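Local coordinates for cytosine deaminase (Klebsiella pneumoniae, PDB 4R85), which is a cytosine deaminase that probably also deaminates 5-methylcytosine hydrolytically at an active site holding iron(II), as in related amidohydrolases, at residues R219-L224 against S263-I268; C243-Y248 against K255-L260. All coordinates share one frame; numbering follows the deposited sequence.

Contact 1: residues R219-L224 against S263-I268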
# COMPACT_ATOMS: atom_id res chain seq x y z
N ARG A 219 -20.73 16.02 -12.34
CA ARG A 219 -20.62 15.41 -13.66
C ARG A 219 -19.94 16.33 -14.68
O ARG A 219 -20.39 16.46 -15.82
CB ARG A 219 -22.01 14.99 -14.16
CG ARG A 219 -22.67 13.88 -13.34
CD ARG A 219 -24.11 13.62 -13.80
NE ARG A 219 -24.73 12.52 -13.07
CZ ARG A 219 -25.87 11.93 -13.42
NH1 ARG A 219 -26.37 10.94 -12.69
NH2 ARG A 219 -26.53 12.36 -14.49
N PHE A 220 -18.86 16.97 -14.28
CA PHE A 220 -18.14 17.82 -15.21
C PHE A 220 -17.33 17.01 -16.23
O PHE A 220 -16.98 17.52 -17.29
CB PHE A 220 -17.31 18.85 -14.44
CG PHE A 220 -18.16 19.76 -13.63
CD1 PHE A 220 -18.41 19.49 -12.29
CD2 PHE A 220 -18.82 20.83 -14.22
CE1 PHE A 220 -19.25 20.31 -11.55
CE2 PHE A 220 -19.65 21.66 -13.49
CZ PHE A 220 -19.88 21.39 -12.15
N LEU A 221 -17.07 15.75 -15.90
CA LEU A 221 -16.40 14.85 -16.83
C LEU A 221 -17.10 14.81 -18.19
O LEU A 221 -16.43 14.86 -19.23
CB LEU A 221 -16.32 13.44 -16.23
CG LEU A 221 -15.69 12.41 -17.17
CD1 LEU A 221 -14.26 12.82 -17.54
CD2 LEU A 221 -15.68 11.04 -16.49
N GLU A 222 -18.43 14.73 -18.21
CA GLU A 222 -19.16 14.70 -19.49
C GLU A 222 -18.93 15.97 -20.31
O GLU A 222 -18.86 15.92 -21.53
CB GLU A 222 -20.66 14.46 -19.30
CG GLU A 222 -21.43 15.62 -18.64
CD GLU A 222 -22.93 15.36 -18.49
OE1 GLU A 222 -23.72 16.34 -18.53
OE2 GLU A 222 -23.31 14.18 -18.31
N VAL A 223 -18.82 17.11 -19.64
CA VAL A 223 -18.60 18.37 -20.35
C VAL A 223 -17.21 18.39 -20.97
O VAL A 223 -17.03 18.78 -22.12
CB VAL A 223 -18.75 19.59 -19.41
CG1 VAL A 223 -18.58 20.89 -20.20
CG2 VAL A 223 -20.11 19.55 -18.74
N LEU A 224 -16.22 17.95 -20.20
CA LEU A 224 -14.85 17.91 -20.67
C LEU A 224 -14.69 16.94 -21.84
O LEU A 224 -14.07 17.27 -22.86
CB LEU A 224 -13.92 17.51 -19.51
CG LEU A 224 -12.44 17.33 -19.85
CD1 LEU A 224 -11.83 18.66 -20.27
CD2 LEU A 224 -11.67 16.74 -18.68
N SER A 263 -14.47 9.99 -27.09
CA SER A 263 -13.72 11.24 -26.91
C SER A 263 -12.21 11.03 -27.03
O SER A 263 -11.47 11.92 -27.45
CB SER A 263 -14.03 11.86 -25.55
OG SER A 263 -13.39 11.14 -24.51
N GLY A 264 -11.75 9.84 -26.64
CA GLY A 264 -10.35 9.50 -26.72
C GLY A 264 -9.49 10.09 -25.60
O GLY A 264 -8.27 9.98 -25.66
N ILE A 265 -10.12 10.69 -24.59
CA ILE A 265 -9.35 11.29 -23.50
C ILE A 265 -8.70 10.26 -22.57
O ILE A 265 -9.10 9.09 -22.55
CB ILE A 265 -10.17 12.30 -22.65
CG1 ILE A 265 -11.19 11.58 -21.76
CG2 ILE A 265 -10.83 13.34 -23.54
CD1 ILE A 265 -11.91 12.51 -20.78
N ASN A 266 -7.71 10.71 -21.80
CA ASN A 266 -6.99 9.87 -20.85
C ASN A 266 -7.50 10.10 -19.44
O ASN A 266 -8.12 11.13 -19.17
CB ASN A 266 -5.48 10.16 -20.89
CG ASN A 266 -4.88 10.00 -22.27
OD1 ASN A 266 -4.56 8.90 -22.70
ND2 ASN A 266 -4.71 11.11 -22.97
N PHE A 267 -7.23 9.15 -18.56
CA PHE A 267 -7.62 9.25 -17.16
C PHE A 267 -6.44 9.01 -16.24
O PHE A 267 -5.62 8.13 -16.48
CB PHE A 267 -8.73 8.24 -16.85
CG PHE A 267 -10.05 8.59 -17.47
CD1 PHE A 267 -11.06 9.15 -16.70
CD2 PHE A 267 -10.26 8.41 -18.83
CE1 PHE A 267 -12.27 9.49 -17.27
CE2 PHE A 267 -11.46 8.76 -19.41
CZ PHE A 267 -12.47 9.29 -18.63
N ILE A 268 -6.34 9.80 -15.18
CA ILE A 268 -5.34 9.54 -14.15
C ILE A 268 -6.03 9.31 -12.82
O ILE A 268 -6.93 10.06 -12.44
CB ILE A 268 -4.31 10.68 -14.05
CG1 ILE A 268 -3.47 10.77 -15.34
CG2 ILE A 268 -3.40 10.48 -12.84
CD1 ILE A 268 -2.55 11.98 -15.39
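L221 sends both of its methyl groups into a corner formed by I265 and F267, and this small apolar cluster carries the contact. CD2 arrives at the rim of the F267 ring, close to the ring plane, and lies 3.8 Å from F267 CE1. CD1 straddles the two partners, 3.9 Å from F267 CE1 and 4.0 Å from I265 CD1. Leucine and phenylalanine side chains meet at roughly a right angle, which gives the isobutyl fork the ring's edge. With CG opposite the backbone N (chi1 177°) and chi2 at 59°, the L221 fork is carried toward the strand, where both methyls meet F267 CE1. I265 answers with an extended branch: CG1 sits between the backbone N and the carbonyl carbon (chi1 73°), and CD1 continues outward to the leucine. L224, one turn further along, lies more loosely beside the same isoleucine, its CD2 4.7 Å from I265 CD1. In the TIM barrel of the amidohydrolase fold, this is outer-layer packing: helix 220-231 lies against strand 266-269 and the turn leading into it, while L256 and L260 of helix 250-263 also touch L221. N-H groups of F220 and L221 bond to the carboxylate of D211, anchoring the beginning of segment 219-224. On the other side, helix 250-263 gives way to the strand through G264, which has positive phi, and an ST turn. S263 OG accepts a nearly straight bond from I265 N at 3.3 Å and also bonds to L260 O, tying the base of the isoleucine to the helix it follows.

Contact 2: residues C243-Y248 against K255-L260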
# COMPACT_ATOMS: atom_id res chain seq x y z
N CYS A 243 -13.05 11.06 -9.12
CA CYS A 243 -13.52 10.30 -7.96
C CYS A 243 -15.03 10.09 -7.94
O CYS A 243 -15.53 9.03 -7.54
CB CYS A 243 -13.08 10.98 -6.66
SG CYS A 243 -11.29 11.21 -6.55
N ALA A 244 -15.77 11.12 -8.36
CA ALA A 244 -17.24 11.01 -8.40
C ALA A 244 -17.72 9.83 -9.26
O ALA A 244 -18.79 9.27 -9.00
CB ALA A 244 -17.85 12.32 -8.90
N MET A 245 -16.95 9.45 -10.28
CA MET A 245 -17.36 8.31 -11.09
C MET A 245 -17.51 7.04 -10.24
O MET A 245 -18.37 6.21 -10.49
CB MET A 245 -16.39 8.06 -12.25
CG MET A 245 -16.94 7.04 -13.24
SD MET A 245 -15.64 6.33 -14.27
CE MET A 245 -15.03 7.82 -15.04
N GLY A 246 -16.69 6.92 -9.20
CA GLY A 246 -16.84 5.81 -8.26
C GLY A 246 -18.13 5.84 -7.45
O GLY A 246 -18.43 4.89 -6.73
N SER A 247 -18.90 6.92 -7.56
CA SER A 247 -20.20 6.99 -6.92
C SER A 247 -21.36 7.21 -7.91
O SER A 247 -22.50 7.40 -7.48
CB SER A 247 -20.21 8.09 -5.85
OG SER A 247 -19.22 7.85 -4.86
N TYR A 248 -21.09 7.21 -9.22
CA TYR A 248 -22.14 7.53 -10.20
C TYR A 248 -23.28 6.53 -10.19
O TYR A 248 -23.10 5.34 -9.90
CB TYR A 248 -21.61 7.61 -11.65
CG TYR A 248 -20.91 8.90 -12.02
CD1 TYR A 248 -21.00 10.03 -11.20
CD2 TYR A 248 -20.16 8.99 -13.19
CE1 TYR A 248 -20.35 11.20 -11.55
CE2 TYR A 248 -19.51 10.15 -13.54
CZ TYR A 248 -19.60 11.25 -12.71
OH TYR A 248 -18.95 12.42 -13.07
N LYS A 255 -23.99 4.78 -19.87
CA LYS A 255 -24.23 5.68 -20.99
C LYS A 255 -23.02 6.58 -21.22
O LYS A 255 -22.60 6.80 -22.36
CB LYS A 255 -25.46 6.56 -20.73
CG LYS A 255 -25.69 7.61 -21.81
CD LYS A 255 -26.70 8.66 -21.41
CE LYS A 255 -26.04 9.89 -20.80
NZ LYS A 255 -25.67 10.92 -21.82
N LEU A 256 -22.48 7.11 -20.13
CA LEU A 256 -21.31 8.00 -20.17
C LEU A 256 -20.08 7.35 -20.83
O LEU A 256 -19.33 8.02 -21.54
CB LEU A 256 -20.96 8.45 -18.75
CG LEU A 256 -19.75 9.37 -18.57
CD1 LEU A 256 -19.93 10.72 -19.32
CD2 LEU A 256 -19.50 9.61 -17.10
N PHE A 257 -19.88 6.06 -20.58
CA PHE A 257 -18.71 5.35 -21.14
C PHE A 257 -18.66 5.40 -22.67
O PHE A 257 -17.58 5.31 -23.26
CB PHE A 257 -18.67 3.89 -20.67
CG PHE A 257 -17.76 3.66 -19.50
CD1 PHE A 257 -16.83 2.63 -19.52
CD2 PHE A 257 -17.81 4.49 -18.39
CE1 PHE A 257 -15.98 2.41 -18.46
CE2 PHE A 257 -16.97 4.28 -17.31
CZ PHE A 257 -16.05 3.24 -17.34
N ARG A 258 -19.81 5.51 -23.31
CA ARG A 258 -19.82 5.60 -24.76
C ARG A 258 -19.14 6.89 -25.23
O ARG A 258 -18.35 6.88 -26.17
CB ARG A 258 -21.25 5.48 -25.28
CG ARG A 258 -21.89 4.16 -24.86
CD ARG A 258 -23.40 4.16 -25.09
NE ARG A 258 -23.73 4.06 -26.51
CZ ARG A 258 -23.78 2.92 -27.18
NH1 ARG A 258 -24.09 2.92 -28.47
NH2 ARG A 258 -23.50 1.78 -26.58
N LEU A 259 -19.45 7.99 -24.55
CA LEU A 259 -18.81 9.27 -24.82
C LEU A 259 -17.33 9.20 -24.45
O LEU A 259 -16.47 9.70 -25.18
CB LEU A 259 -19.46 10.38 -23.99
CG LEU A 259 -18.73 11.73 -23.98
CD1 LEU A 259 -18.50 12.25 -25.40
CD2 LEU A 259 -19.50 12.75 -23.14
N LEU A 260 -17.03 8.58 -23.31
CA LEU A 260 -15.65 8.54 -22.84
C LEU A 260 -14.76 7.85 -23.86
O LEU A 260 -13.68 8.34 -24.19
CB LEU A 260 -15.54 7.87 -21.47
CG LEU A 260 -16.23 8.56 -20.29
CD1 LEU A 260 -15.86 7.87 -18.97
CD2 LEU A 260 -15.85 10.05 -20.23
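M245 meets F257 and L260, and Y248 meets L256, all three on helix 250-263, which begins just after the 3-10 segment. The methionine can be followed outward. M245 CA stands over the centre of one face of the Y248 ring, and CB lies above the same face, out toward its rim. CG passes above and outside the rim, 3.8 Å from Y248 CD2. SD then reaches the edge of F257, 3.9 Å from F257 CE2 and 5.2 Å from the ring centroid, a Met-aromatic contact made 80° off the ring normal. The chain bends at the last torsion (chi3 -60°), and CE turns away to meet L260 CD1 tip to tip at 4.0 Å. Y248, for its part, takes L256 CD2 obliquely, 3.6 Å from Y248 CE2, and its hydroxyl bonds to S218 O, which pins the far end of the ring. The 3-10 segment 243-247 thus folds back on the helix that follows it, in the barrel's loop after strand 237-240; L296 of helix 293-298 lies against F257 and L260. No hydrogen bond crosses between the two segments, so their cohesion rests on apolar packing, to which the sulfur beside the slightly positive rim of the F257 ring probably adds a weak electrostatic attraction.

Overall arrangement
Contacts 1 and 2 have centres 9 Å apart and merge into one apolar layer outside the barrel. M245 CE lies 3.6 Å from L221 CD2, and L260 CD1 lies 3.7 Å from F267 CZ, so M245 and L260 of contact 2 extend the packing of contact 1. Helix 250-263 leads directly into strand 266-269, and segments 243-248 and 255-260 both fall between 219-224 and 263-268 in sequence. The active site lies deeper: the F267 side chain is about 13 Å from the iron(II) ion. H241, an iron(II) ligand that also lines the 5-methylcytosine pocket, lies two residues before segment 243-248.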